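Local structure of lipopolysaccharide heptosyltransferase 2 (Escherichia coli, 1PSW) at residues G184-A189 / I265-S270; P198-A203 / S326-T331; V216-S221 / C243-G248; G271-A276 / T295-H300; L283-G288 / A302-L307. The protein transfers the second heptose from ADP-L-glycero-D-manno-heptose onto the heptosyl-Kdo2-lipid A module during assembly of the lipopolysaccharide core. One frame throughout, in Å; residues are numbered along the deposited sequence.

Contact 1: residues G184-A189 / I265-S270; sequences GFCPGA and IVTNDS
The two central strands of the C-terminal Rossmann-like sheet of a GT-B glycosyltransferase meet where Gly-184 to Cys-186 run parallel to Ile-265 to Thr-267, and the loops at their C-terminal ends stay in contact as far as Ala-189 and Ser-270. Val-266 lies between two ladder bonds: its N donates to Gly-184 O at 2.9 Å, and its O accepts from Cys-186 N at 3.0 Å. On one face of the sheet the side chains of Phe-185 and Val-266 lie side by side, with Phe-185 CE1 3.9 Å from Val-266 CG2. On the other, Cys-186 SG packs on Ile-265 CG2, while Cys-186 CB comes within 3.3 Å of Thr-267 OG1.

Beyond the ladder, the carboxamide of Asn-268 does the bonding. Its ND2 donates almost straight (171°) to Gly-188 O at 2.9 Å; the acceptor lies in the amide plane, although the donor stands 44° above the carbonyl plane. A second, weak bond from ND2 reaches Pro-187 O. The amide's other end is engaged too, since OD1 accepts from the backbone N of Trp-197. With OG1 beside its carbonyl carbon (chi1 179°), Thr-267 donates to Asn-268 O, in the carbonyl plane, and a water donates to Thr-267 OG1 and Gly-188 O. Both ends of one buried amide are thus satisfied by main chain, which fixes its flip and ties the two strand-end loops together.

Contact 2: residues P198-A203 / S326-T331; sequences PHYHYA and SLIDIT
The imidazole of His-201 meets segment 326-331 with its edge, near whose plane lie the carbonyl oxygens of Leu-327 and Ile-328; one ring face carries Tyr-200 CE1, 3.6 Å above the plane and offset toward the rim. The Tyr-200 ring in turn has Pro-198 CB over one face and His-199 NE2 at its edge. His-201 NE2 donates to Ile-328 O at 2.9 Å, with an angle of 159° at the hydrogen. The acceptor stays close to the ring plane, and the donor is tilted 17° from the plane of the carbonyl. Ile-330 O approaches His-201 CD2 obliquely to 3.4 Å; this oxygen is also bonded by Trp-197 NE1. With an alanine for His-201, Ile-328 O is likely to lose its side-chain donor and the Tyr-200 ring the flat group beneath CE1.

Pro-198 CG rests 3.8 Å from Ile-328 CG1, the two side chains crossing at about a right angle. Tyr-200 OH reaches the same CG1, because its ring sits between backbone N and carbonyl carbon (chi1 45°). Pro-198 is the N-cap of helix 199-211, so a helix's first turn packs here on the short helix 325-328 and the residues that follow it, with one side-chain-to-backbone bond between them.

Contact 3: residues V216-S221 / C243-G248; sequences VVLFGS and CRNLAG
Leu-218 turns CG beside its backbone N (chi1 -45°), and its CD1 is thereby laid against Asn-245 CB and Cys-243 SG, 4.1 Å from each; Cys-243 meets it with SG anti to its own N (chi1 -176°). These residues belong to the edge of the parallel Rossmann-like sheet in the C-terminal domain of this GT-B enzyme, where strand 243-245 is outermost and 215-218 is its neighbour.

Three backbone bonds form the ladder: Arg-244 N donates to Val-216 O, Leu-218 N to Arg-244 O at 2.8 Å, and Leu-246 N to Leu-218 O. On the face that carries Val-217, its side chain crosses that of Leu-246 obliquely, Val-217 CG1 to Leu-246 CD1 3.5 Å. Val-217 CG1 also stands over one face of the Phe-219 ring, toward its rim. Leu-246 has a second role with its other methyl, CD2, which sits 3.4 Å above the centre of the Arg-244 guanidinium, whose NE is bonded to Phe-174 O. Cutting Leu-218 back to an alanine would probably open a gap over Asn-245 CB and on one side of Cys-243 SG, which would keep Val-216 CG1.

As the strands end, the pairing goes on without side chains. Gly-248 N donates to Gly-220 O at 3.0 Å, arriving 52° above the carbonyl plane, and a water accepts from Gly-220 N while donating to Leu-246 O. The close fit of Gly-220 to Ala-247, their CA atoms 4.0 Å apart, suits a residue lacking CB. Asn-245 closes an Asx turn at this end: its OD1 accepts from Ala-247 N at 3.1 Å.

Contact 4: residues G271-A276 / T295-H300; sequences GLMHVA and TPPLSH
His-274 presents the edge of its imidazole to the loop at Thr-295 and Pro-296, with CE1 3.1 Å from Thr-295 O and 3.8 Å from Pro-296 O. Both oxygens lie near the ring plane. The ring and the Thr-295 side chain cross at about a right angle, and Thr-295 CB is 3.9 Å from CE1. Next to it, Met-273, present as selenomethionine, brings its terminal methyl to the same carbonyl: CE is 3.5 Å from Thr-295 O and 3.6 Å from Pro-297 CD. Its chain leaves with CG anti to the backbone N (chi1 179°) and then turns about the CG–SE bond (chi3 80°), which folds CE over the proline.

Two waters form the next shell, both in the plane of the imidazole. One joins His-274 ND1, at 2.9 Å, to the backbone N of Leu-298, from which it accepts; the other lies 2.8 Å from His-274 NE2 and bridges to Thr-295 OG1. Each ring nitrogen is thus linked through water to the loop, whose chain makes an inverse gamma turn centred on Leu-298.

Farther out, Met-15 and Met-16 of helix 11-27 touch His-274, while Ala-285 and Tyr-287 of strand 283-287 support Met-273. Helix 271-278 therefore packs between its own sheet and the N-terminal domain. The contact joins its first turns to the loop between strands 283-287 and 302-306, at the interdomain face characteristic of the two-domain GT-B fold.

Contact 5: residues L283-G288 / A302-L307; sequences LVALYG and ARVIRL
Tyr-287 and Val-304 cross obliquely, Tyr-287 CD1 lying 3.5 Å from Val-304 CG1, while the ring's next carbon, CE1, reaches both valine methyls. On the same face of the sheet Arg-306 runs out extended from CG to NE, its CG 3.7 Å from Tyr-287 CB. This straight course carries the guanidinium to Gly-288, where NE donates to Gly-288 O at 3.0 Å and 159°, the oxygen lying in the guanidinium plane. A weak bond from NH2 reaches the same oxygen; NH2 has another partner in Gly-310 O.

These residues sit on strands 283-287 and 302-306, the last two of the parallel C-terminal Rossmann-like sheet, with 302-306 at its outer edge. Four backbone bonds bind them, from Arg-303 N–Leu-283 O to Tyr-287 N–Ile-305 O.

On the other face the Ile-305 side chain crosses that of Val-284 obliquely, CD1 3.6 Å from Val-284 CG1, and lies alongside that of Leu-286, CD1 4.0 Å from Leu-286 CD2. CG1 beside the backbone N (chi1 -59°) and an extended chi2 bring CD1 against both. Helix 332-347 covers this face with Leu-339 and Val-335. Beyond the strands, a water joins Tyr-287 O, at 2.7 Å, to Leu-307 N.

Contacts 3, 1 and 5 sample one six-stranded parallel sheet from edge to edge. The centres of contacts 3 and 5 are about 20 Å apart, with that of contact 1 about 10 Å from each; backbone hydrogen bonds join Phe-185 to Val-217 and Phe-219, and Thr-267 to Leu-286. Contact 4 lies on one side of this sheet; the centre of contact 2, joined to contact 1 through Tyr-202, lies about 20 Å from that of contact 4. Along the chain, contact 3 falls between the strands of contact 1, contacts 4 and 5 alternate, and contact 2 spans contacts 3, 4 and 5. All five lie in the C-terminal Rossmann-like domain, contact 4 on its side facing the N-terminal domain.

Contact 1: residues G184-A189 / I265-S270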
# COMPACT_ATOMS: atom_id res chain seq x y z
N GLY A 184 -8.46 -13.50 2.77
CA GLY A 184 -7.28 -13.00 3.43
C GLY A 184 -7.62 -11.95 4.48
O GLY A 184 -8.52 -11.14 4.27
N PHE A 185 -6.92 -11.98 5.61
CA PHE A 185 -7.10 -11.01 6.70
C PHE A 185 -5.79 -10.24 6.87
O PHE A 185 -4.71 -10.81 6.75
CB PHE A 185 -7.39 -11.71 8.05
CG PHE A 185 -8.75 -12.34 8.18
CD1 PHE A 185 -9.69 -12.25 7.15
CD2 PHE A 185 -9.10 -13.02 9.35
CE1 PHE A 185 -10.96 -12.84 7.28
CE2 PHE A 185 -10.36 -13.61 9.49
CZ PHE A 185 -11.29 -13.52 8.45
N CYS A 186 -5.89 -8.95 7.16
CA CYS A 186 -4.72 -8.10 7.40
C CYS A 186 -5.04 -7.41 8.72
O CYS A 186 -5.44 -6.25 8.74
CB CYS A 186 -4.57 -7.07 6.28
SG CYS A 186 -4.35 -7.76 4.62
N PRO A 187 -4.88 -8.12 9.84
CA PRO A 187 -5.15 -7.64 11.20
C PRO A 187 -4.26 -6.56 11.81
O PRO A 187 -4.61 -5.97 12.84
CB PRO A 187 -5.13 -8.93 12.02
CG PRO A 187 -4.03 -9.69 11.37
CD PRO A 187 -4.29 -9.47 9.88
N GLY A 188 -3.12 -6.29 11.18
CA GLY A 188 -2.22 -5.27 11.71
C GLY A 188 -2.60 -3.87 11.27
O GLY A 188 -3.62 -3.66 10.63
N ALA A 189 -1.76 -2.90 11.64
CA ALA A 189 -1.99 -1.51 11.28
C ALA A 189 -0.77 -0.70 11.69
O ALA A 189 -0.40 -0.67 12.87
CB ALA A 189 -3.23 -0.98 11.99
N ILE A 265 -10.70 -9.81 0.78
CA ILE A 265 -9.77 -9.38 1.82
C ILE A 265 -10.52 -8.57 2.87
O ILE A 265 -11.43 -7.82 2.54
CB ILE A 265 -8.65 -8.47 1.23
CG1 ILE A 265 -7.88 -9.23 0.15
CG2 ILE A 265 -7.73 -8.00 2.34
CD1 ILE A 265 -7.13 -10.46 0.64
N VAL A 266 -10.15 -8.74 4.13
CA VAL A 266 -10.73 -7.98 5.23
C VAL A 266 -9.51 -7.33 5.87
O VAL A 266 -8.53 -8.02 6.18
CB VAL A 266 -11.43 -8.88 6.27
CG1 VAL A 266 -12.01 -8.03 7.39
CG2 VAL A 266 -12.52 -9.70 5.61
N THR A 267 -9.55 -6.01 6.06
CA THR A 267 -8.40 -5.32 6.61
C THR A 267 -8.77 -4.03 7.34
O THR A 267 -9.86 -3.49 7.18
CB THR A 267 -7.42 -4.94 5.49
OG1 THR A 267 -6.30 -4.24 6.04
CG2 THR A 267 -8.11 -4.03 4.48
N ASN A 268 -7.83 -3.54 8.14
CA ASN A 268 -7.98 -2.28 8.85
C ASN A 268 -7.39 -1.23 7.90
O ASN A 268 -6.93 -1.56 6.81
CB ASN A 268 -7.14 -2.28 10.13
CG ASN A 268 -7.42 -3.47 11.03
OD1 ASN A 268 -8.57 -3.75 11.37
ND2 ASN A 268 -6.36 -4.16 11.43
N ASP A 269 -7.39 0.02 8.34
CA ASP A 269 -6.81 1.11 7.56
C ASP A 269 -5.30 0.92 7.68
O ASP A 269 -4.69 1.35 8.66
CB ASP A 269 -7.25 2.45 8.17
CG ASP A 269 -6.63 3.66 7.48
OD1 ASP A 269 -6.09 3.52 6.36
OD2 ASP A 269 -6.69 4.76 8.08
N SER A 270 -4.71 0.26 6.69
CA SER A 270 -3.28 -0.02 6.69
C SER A 270 -2.68 -0.05 5.29
O SER A 270 -3.39 0.09 4.30
CB SER A 270 -3.02 -1.37 7.36
OG SER A 270 -3.53 -2.41 6.54
O HOH W 1 -4.65 -4.03 8.12

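Contact 2: residues P198-A203 / S326-T331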
# COMPACT_ATOMS: atom_id res chain seq x y z
N PRO A 198 -10.38 -5.70 16.64
CA PRO A 198 -9.94 -6.66 17.66
C PRO A 198 -9.57 -8.06 17.17
O PRO A 198 -10.25 -8.65 16.33
CB PRO A 198 -11.12 -6.70 18.62
CG PRO A 198 -11.65 -5.30 18.55
CD PRO A 198 -11.62 -5.01 17.06
N HIS A 199 -8.48 -8.59 17.72
CA HIS A 199 -8.03 -9.93 17.37
C HIS A 199 -9.14 -10.96 17.54
O HIS A 199 -9.26 -11.90 16.75
CB HIS A 199 -6.82 -10.34 18.24
CG HIS A 199 -7.09 -10.35 19.71
ND1 HIS A 199 -7.07 -9.22 20.49
CD2 HIS A 199 -7.41 -11.37 20.55
CE1 HIS A 199 -7.35 -9.53 21.74
NE2 HIS A 199 -7.57 -10.83 21.80
N TYR A 200 -9.97 -10.80 18.57
CA TYR A 200 -11.05 -11.77 18.78
C TYR A 200 -12.17 -11.63 17.77
O TYR A 200 -12.88 -12.59 17.49
CB TYR A 200 -11.59 -11.67 20.21
CG TYR A 200 -11.84 -10.27 20.70
CD1 TYR A 200 -13.05 -9.62 20.47
CD2 TYR A 200 -10.86 -9.59 21.41
CE1 TYR A 200 -13.29 -8.34 20.95
CE2 TYR A 200 -11.07 -8.32 21.90
CZ TYR A 200 -12.29 -7.70 21.66
OH TYR A 200 -12.49 -6.44 22.16
N HIS A 201 -12.34 -10.43 17.21
CA HIS A 201 -13.36 -10.27 16.18
C HIS A 201 -12.87 -10.98 14.92
O HIS A 201 -13.65 -11.65 14.24
CB HIS A 201 -13.65 -8.80 15.89
CG HIS A 201 -14.58 -8.15 16.88
ND1 HIS A 201 -15.32 -8.88 17.78
CD2 HIS A 201 -14.87 -6.85 17.10
CE1 HIS A 201 -16.04 -8.05 18.53
NE2 HIS A 201 -15.79 -6.82 18.14
N TYR A 202 -11.59 -10.85 14.60
CA TYR A 202 -11.05 -11.54 13.43
C TYR A 202 -11.19 -13.05 13.62
O TYR A 202 -11.48 -13.77 12.66
CB TYR A 202 -9.57 -11.18 13.19
CG TYR A 202 -9.35 -9.94 12.34
CD1 TYR A 202 -9.70 -9.92 10.97
CD2 TYR A 202 -8.81 -8.77 12.89
CE1 TYR A 202 -9.52 -8.77 10.18
CE2 TYR A 202 -8.63 -7.62 12.11
CZ TYR A 202 -8.98 -7.63 10.77
OH TYR A 202 -8.81 -6.49 10.00
N ALA A 203 -11.01 -13.53 14.84
CA ALA A 203 -11.13 -14.96 15.12
C ALA A 203 -12.55 -15.45 14.89
O ALA A 203 -12.76 -16.49 14.27
CB ALA A 203 -10.68 -15.26 16.55
N SER A 326 -14.99 2.32 18.73
CA SER A 326 -15.61 2.37 17.41
C SER A 326 -15.35 1.11 16.58
O SER A 326 -16.16 0.76 15.72
CB SER A 326 -15.15 3.62 16.65
OG SER A 326 -13.75 3.61 16.42
N LEU A 327 -14.22 0.45 16.82
CA LEU A 327 -13.88 -0.77 16.10
C LEU A 327 -14.42 -1.98 16.85
O LEU A 327 -14.85 -2.96 16.24
CB LEU A 327 -12.36 -0.87 15.91
CG LEU A 327 -11.86 -0.18 14.62
CD1 LEU A 327 -10.36 0.05 14.66
CD2 LEU A 327 -12.23 -1.04 13.42
N ILE A 328 -14.38 -1.91 18.18
CA ILE A 328 -14.91 -2.99 18.99
C ILE A 328 -16.41 -3.12 18.67
O ILE A 328 -16.94 -4.23 18.62
CB ILE A 328 -14.73 -2.69 20.50
CG1 ILE A 328 -13.24 -2.80 20.86
CG2 ILE A 328 -15.56 -3.65 21.34
CD1 ILE A 328 -12.88 -2.28 22.24
N ASP A 329 -17.07 -2.00 18.41
CA ASP A 329 -18.51 -2.02 18.11
C ASP A 329 -18.87 -2.58 16.73
O ASP A 329 -20.05 -2.80 16.45
CB ASP A 329 -19.11 -0.62 18.27
CG ASP A 329 -19.21 -0.20 19.74
OD1 ASP A 329 -19.03 -1.07 20.61
OD2 ASP A 329 -19.46 0.99 20.01
N ILE A 330 -17.88 -2.80 15.87
CA ILE A 330 -18.18 -3.39 14.57
C ILE A 330 -18.17 -4.90 14.77
O ILE A 330 -17.12 -5.50 14.99
CB ILE A 330 -17.12 -2.99 13.51
CG1 ILE A 330 -17.23 -1.50 13.20
CG2 ILE A 330 -17.31 -3.82 12.24
CD1 ILE A 330 -16.27 -1.00 12.13
N THR A 331 -19.35 -5.51 14.69
CA THR A 331 -19.48 -6.95 14.91
C THR A 331 -19.05 -7.82 13.74
O THR A 331 -19.14 -7.41 12.59
CB THR A 331 -20.94 -7.33 15.26
OG1 THR A 331 -21.75 -7.23 14.08
CG2 THR A 331 -21.49 -6.39 16.33

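Contact 3: residues V216-S221 / C243-G248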
# COMPACT_ATOMS: atom_id res chain seq x y z
N VAL A 216 -8.79 -19.39 5.73
CA VAL A 216 -8.32 -18.05 6.02
C VAL A 216 -6.80 -17.96 6.03
O VAL A 216 -6.10 -18.90 6.42
CB VAL A 216 -8.89 -17.57 7.39
CG1 VAL A 216 -8.33 -16.21 7.79
CG2 VAL A 216 -10.41 -17.51 7.31
N VAL A 217 -6.29 -16.82 5.57
CA VAL A 217 -4.86 -16.57 5.54
C VAL A 217 -4.63 -15.20 6.14
O VAL A 217 -5.29 -14.23 5.75
CB VAL A 217 -4.31 -16.59 4.09
CG1 VAL A 217 -2.80 -16.37 4.10
CG2 VAL A 217 -4.64 -17.92 3.42
N LEU A 218 -3.70 -15.11 7.08
CA LEU A 218 -3.39 -13.85 7.77
C LEU A 218 -2.11 -13.27 7.19
O LEU A 218 -1.09 -13.95 7.15
CB LEU A 218 -3.20 -14.11 9.27
CG LEU A 218 -4.25 -15.02 9.91
CD1 LEU A 218 -3.87 -15.39 11.35
CD2 LEU A 218 -5.61 -14.33 9.88
N PHE A 219 -2.18 -12.02 6.74
CA PHE A 219 -1.02 -11.34 6.16
C PHE A 219 -0.55 -10.22 7.09
O PHE A 219 -1.36 -9.62 7.80
CB PHE A 219 -1.36 -10.71 4.81
CG PHE A 219 -1.78 -11.69 3.76
CD1 PHE A 219 -0.85 -12.55 3.18
CD2 PHE A 219 -3.10 -11.74 3.33
CE1 PHE A 219 -1.24 -13.45 2.19
CE2 PHE A 219 -3.50 -12.64 2.34
CZ PHE A 219 -2.57 -13.49 1.77
N GLY A 220 0.75 -9.94 7.07
CA GLY A 220 1.28 -8.88 7.91
C GLY A 220 2.79 -8.93 7.98
O GLY A 220 3.43 -9.76 7.33
N SER A 221 3.38 -8.03 8.76
CA SER A 221 4.83 -7.99 8.92
C SER A 221 5.24 -8.88 10.08
O SER A 221 4.40 -9.47 10.75
CB SER A 221 5.29 -6.55 9.19
OG SER A 221 4.72 -6.08 10.39
N CYS A 243 -6.70 -22.15 8.81
CA CYS A 243 -6.28 -20.78 9.07
C CYS A 243 -4.75 -20.74 9.16
O CYS A 243 -4.16 -21.34 10.06
CB CYS A 243 -6.89 -20.24 10.37
SG CYS A 243 -6.48 -18.49 10.68
N ARG A 244 -4.12 -20.05 8.21
CA ARG A 244 -2.67 -19.96 8.17
C ARG A 244 -2.15 -18.56 8.48
O ARG A 244 -2.61 -17.57 7.91
CB ARG A 244 -2.17 -20.39 6.79
CG ARG A 244 -0.66 -20.38 6.62
CD ARG A 244 -0.13 -21.76 6.25
NE ARG A 244 1.25 -21.72 5.76
CZ ARG A 244 2.31 -21.46 6.52
NH1 ARG A 244 2.15 -21.22 7.82
NH2 ARG A 244 3.52 -21.44 5.99
N ASN A 245 -1.19 -18.49 9.40
CA ASN A 245 -0.58 -17.23 9.79
C ASN A 245 0.69 -16.99 8.97
O ASN A 245 1.73 -17.59 9.23
CB ASN A 245 -0.24 -17.25 11.29
CG ASN A 245 0.38 -15.95 11.78
OD1 ASN A 245 0.39 -14.94 11.07
ND2 ASN A 245 0.89 -15.97 13.01
N LEU A 246 0.60 -16.11 7.97
CA LEU A 246 1.76 -15.81 7.13
C LEU A 246 2.38 -14.45 7.49
O LEU A 246 3.26 -13.96 6.78
CB LEU A 246 1.37 -15.84 5.65
CG LEU A 246 0.89 -17.19 5.10
CD1 LEU A 246 0.60 -17.09 3.61
CD2 LEU A 246 1.95 -18.25 5.36
N ALA A 247 1.94 -13.84 8.59
CA ALA A 247 2.51 -12.56 8.99
C ALA A 247 4.00 -12.76 9.30
O ALA A 247 4.35 -13.59 10.14
CB ALA A 247 1.79 -12.00 10.22
N GLY A 248 4.85 -12.02 8.60
CA GLY A 248 6.29 -12.12 8.79
C GLY A 248 6.96 -13.24 8.01
O GLY A 248 8.18 -13.39 8.05
O HOH W 2 2.07 -11.82 5.18

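Contact 4: residues G271-A276 / T295-H300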
# COMPACT_ATOMS: atom_id res chain seq x y z
N GLY A 271 -1.37 -0.25 5.21
CA GLY A 271 -0.70 -0.31 3.92
C GLY A 271 -1.17 -1.44 3.01
O GLY A 271 -1.31 -1.25 1.79
N LEU A 272 -1.41 -2.63 3.56
CA LEU A 272 -1.84 -3.74 2.73
C LEU A 272 -3.21 -3.51 2.12
O LEU A 272 -3.54 -4.10 1.09
CB LEU A 272 -1.81 -5.06 3.51
CG LEU A 272 -0.41 -5.58 3.87
CD1 LEU A 272 -0.55 -6.85 4.70
CD2 LEU A 272 0.41 -5.86 2.60
N MSE A 273 -4.02 -2.66 2.74
CA MSE A 273 -5.34 -2.35 2.19
C MSE A 273 -5.13 -1.82 0.78
O MSE A 273 -5.79 -2.24 -0.17
CB MSE A 273 -6.02 -1.27 3.03
CG MSE A 273 -7.41 -0.86 2.53
SE MSE A 273 -8.18 0.60 3.56
CE MSE A 273 -7.14 2.01 2.62
N HIS A 274 -4.20 -0.88 0.65
CA HIS A 274 -3.89 -0.28 -0.65
C HIS A 274 -3.40 -1.30 -1.67
O HIS A 274 -3.67 -1.16 -2.86
CB HIS A 274 -2.88 0.84 -0.45
CG HIS A 274 -3.41 1.95 0.40
ND1 HIS A 274 -4.47 2.73 0.01
CD2 HIS A 274 -3.11 2.31 1.67
CE1 HIS A 274 -4.81 3.53 1.01
NE2 HIS A 274 -4.00 3.29 2.03
N VAL A 275 -2.68 -2.31 -1.20
CA VAL A 275 -2.19 -3.35 -2.08
C VAL A 275 -3.39 -4.13 -2.64
O VAL A 275 -3.48 -4.34 -3.85
CB VAL A 275 -1.22 -4.31 -1.34
CG1 VAL A 275 -0.84 -5.48 -2.25
CG2 VAL A 275 0.04 -3.55 -0.92
N ALA A 276 -4.30 -4.55 -1.76
CA ALA A 276 -5.49 -5.29 -2.19
C ALA A 276 -6.32 -4.45 -3.18
O ALA A 276 -6.83 -4.98 -4.17
CB ALA A 276 -6.34 -5.66 -0.96
N THR A 295 -6.49 8.82 2.47
CA THR A 295 -5.98 7.67 1.75
C THR A 295 -7.01 6.56 1.66
O THR A 295 -6.84 5.49 2.23
CB THR A 295 -4.72 7.12 2.44
OG1 THR A 295 -4.98 6.97 3.83
CG2 THR A 295 -3.54 8.07 2.25
N PRO A 296 -8.11 6.81 0.94
CA PRO A 296 -9.15 5.79 0.81
C PRO A 296 -8.71 4.65 -0.11
O PRO A 296 -7.81 4.81 -0.92
CB PRO A 296 -10.32 6.58 0.22
CG PRO A 296 -9.63 7.58 -0.65
CD PRO A 296 -8.48 8.04 0.22
N PRO A 297 -9.34 3.48 0.04
CA PRO A 297 -8.96 2.36 -0.83
C PRO A 297 -9.46 2.69 -2.23
O PRO A 297 -10.66 2.89 -2.44
CB PRO A 297 -9.68 1.16 -0.20
CG PRO A 297 -10.85 1.78 0.50
CD PRO A 297 -10.28 3.05 1.09
N LEU A 298 -8.54 2.79 -3.19
CA LEU A 298 -8.89 3.15 -4.56
C LEU A 298 -9.24 1.93 -5.39
O LEU A 298 -8.40 1.38 -6.09
CB LEU A 298 -7.73 3.92 -5.21
CG LEU A 298 -7.23 5.17 -4.47
CD1 LEU A 298 -5.99 5.72 -5.18
CD2 LEU A 298 -8.32 6.22 -4.43
N SER A 299 -10.50 1.51 -5.30
CA SER A 299 -11.00 0.35 -6.02
C SER A 299 -12.52 0.38 -5.97
O SER A 299 -13.10 0.73 -4.95
CB SER A 299 -10.50 -0.94 -5.36
OG SER A 299 -11.04 -2.09 -5.99
N HIS A 300 -13.14 -0.00 -7.07
CA HIS A 300 -14.60 -0.04 -7.13
C HIS A 300 -15.16 -1.25 -6.38
O HIS A 300 -16.35 -1.31 -6.10
CB HIS A 300 -15.08 -0.09 -8.58
CG HIS A 300 -14.86 1.18 -9.34
ND1 HIS A 300 -15.26 1.33 -10.65
CD2 HIS A 300 -14.30 2.36 -8.98
CE1 HIS A 300 -14.95 2.54 -11.07
NE2 HIS A 300 -14.37 3.19 -10.07
O HOH W 3 -5.77 2.43 -2.60
O HOH W 4 -4.26 4.45 4.56

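Contact 5: residues L283-G288 / A302-L307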
# COMPACT_ATOMS: atom_id res chain seq x y z
N LEU A 283 -12.83 -6.21 -1.23
CA LEU A 283 -12.26 -5.93 0.08
C LEU A 283 -13.19 -5.15 0.99
O LEU A 283 -13.98 -4.33 0.55
CB LEU A 283 -10.94 -5.17 -0.12
CG LEU A 283 -10.29 -4.41 1.04
CD1 LEU A 283 -8.81 -4.73 1.15
CD2 LEU A 283 -10.51 -2.93 0.81
N VAL A 284 -13.10 -5.46 2.28
CA VAL A 284 -13.90 -4.78 3.28
C VAL A 284 -12.87 -4.11 4.20
O VAL A 284 -12.06 -4.80 4.82
CB VAL A 284 -14.76 -5.77 4.10
CG1 VAL A 284 -15.53 -5.02 5.18
CG2 VAL A 284 -15.72 -6.51 3.19
N ALA A 285 -12.91 -2.79 4.26
CA ALA A 285 -11.99 -2.01 5.07
C ALA A 285 -12.68 -1.46 6.32
O ALA A 285 -13.66 -0.73 6.23
CB ALA A 285 -11.42 -0.87 4.23
N LEU A 286 -12.15 -1.84 7.48
CA LEU A 286 -12.72 -1.44 8.76
C LEU A 286 -12.05 -0.22 9.38
O LEU A 286 -10.85 -0.24 9.68
CB LEU A 286 -12.64 -2.63 9.72
CG LEU A 286 -13.12 -3.94 9.10
CD1 LEU A 286 -13.03 -5.05 10.15
CD2 LEU A 286 -14.56 -3.80 8.59
N TYR A 287 -12.84 0.82 9.59
CA TYR A 287 -12.34 2.07 10.17
C TYR A 287 -12.93 2.37 11.54
O TYR A 287 -14.08 2.06 11.82
CB TYR A 287 -12.65 3.25 9.25
CG TYR A 287 -11.80 3.31 8.01
CD1 TYR A 287 -12.01 2.44 6.94
CD2 TYR A 287 -10.79 4.26 7.90
CE1 TYR A 287 -11.23 2.52 5.79
CE2 TYR A 287 -10.00 4.35 6.75
CZ TYR A 287 -10.23 3.48 5.70
OH TYR A 287 -9.47 3.57 4.56
N GLY A 288 -12.11 3.00 12.38
CA GLY A 288 -12.53 3.38 13.71
C GLY A 288 -12.21 4.84 13.95
O GLY A 288 -12.92 5.72 13.46
N ALA A 302 -14.12 -2.21 -3.36
CA ALA A 302 -13.89 -2.01 -1.94
C ALA A 302 -15.12 -1.41 -1.26
O ALA A 302 -15.88 -0.65 -1.87
CB ALA A 302 -12.69 -1.10 -1.72
N ARG A 303 -15.32 -1.76 0.00
CA ARG A 303 -16.41 -1.24 0.80
C ARG A 303 -15.78 -0.85 2.13
O ARG A 303 -14.92 -1.56 2.66
CB ARG A 303 -17.50 -2.29 1.03
CG ARG A 303 -18.26 -2.69 -0.24
CD ARG A 303 -18.95 -1.49 -0.89
NE ARG A 303 -19.77 -1.87 -2.05
CZ ARG A 303 -19.29 -2.18 -3.25
NH1 ARG A 303 -17.99 -2.16 -3.49
NH2 ARG A 303 -20.13 -2.50 -4.23
N VAL A 304 -16.21 0.29 2.66
CA VAL A 304 -15.69 0.80 3.92
C VAL A 304 -16.76 0.76 4.99
O VAL A 304 -17.90 1.14 4.75
CB VAL A 304 -15.19 2.25 3.78
CG1 VAL A 304 -15.00 2.87 5.15
CG2 VAL A 304 -13.85 2.27 3.01
N ILE A 305 -16.39 0.27 6.16
CA ILE A 305 -17.32 0.21 7.28
C ILE A 305 -16.75 1.07 8.40
O ILE A 305 -15.61 0.88 8.83
CB ILE A 305 -17.50 -1.22 7.80
CG1 ILE A 305 -18.02 -2.11 6.66
CG2 ILE A 305 -18.48 -1.23 8.98
CD1 ILE A 305 -18.22 -3.56 7.06
N ARG A 306 -17.54 2.04 8.85
CA ARG A 306 -17.15 2.93 9.94
C ARG A 306 -18.43 3.36 10.63
O ARG A 306 -19.39 3.77 9.98
CB ARG A 306 -16.41 4.17 9.42
CG ARG A 306 -15.72 4.94 10.55
CD ARG A 306 -15.16 6.29 10.10
NE ARG A 306 -14.41 6.94 11.17
CZ ARG A 306 -14.11 8.24 11.21
NH1 ARG A 306 -14.51 9.04 10.23
NH2 ARG A 306 -13.42 8.74 12.22
N LEU A 307 -18.45 3.26 11.95
CA LEU A 307 -19.65 3.60 12.71
C LEU A 307 -19.67 5.03 13.24
O LEU A 307 -20.73 5.54 13.59
CB LEU A 307 -19.81 2.61 13.87
CG LEU A 307 -19.86 1.13 13.46
CD1 LEU A 307 -19.95 0.27 14.71
CD2 LEU A 307 -21.05 0.88 12.54
O HOH W 5 -16.25 2.34 13.41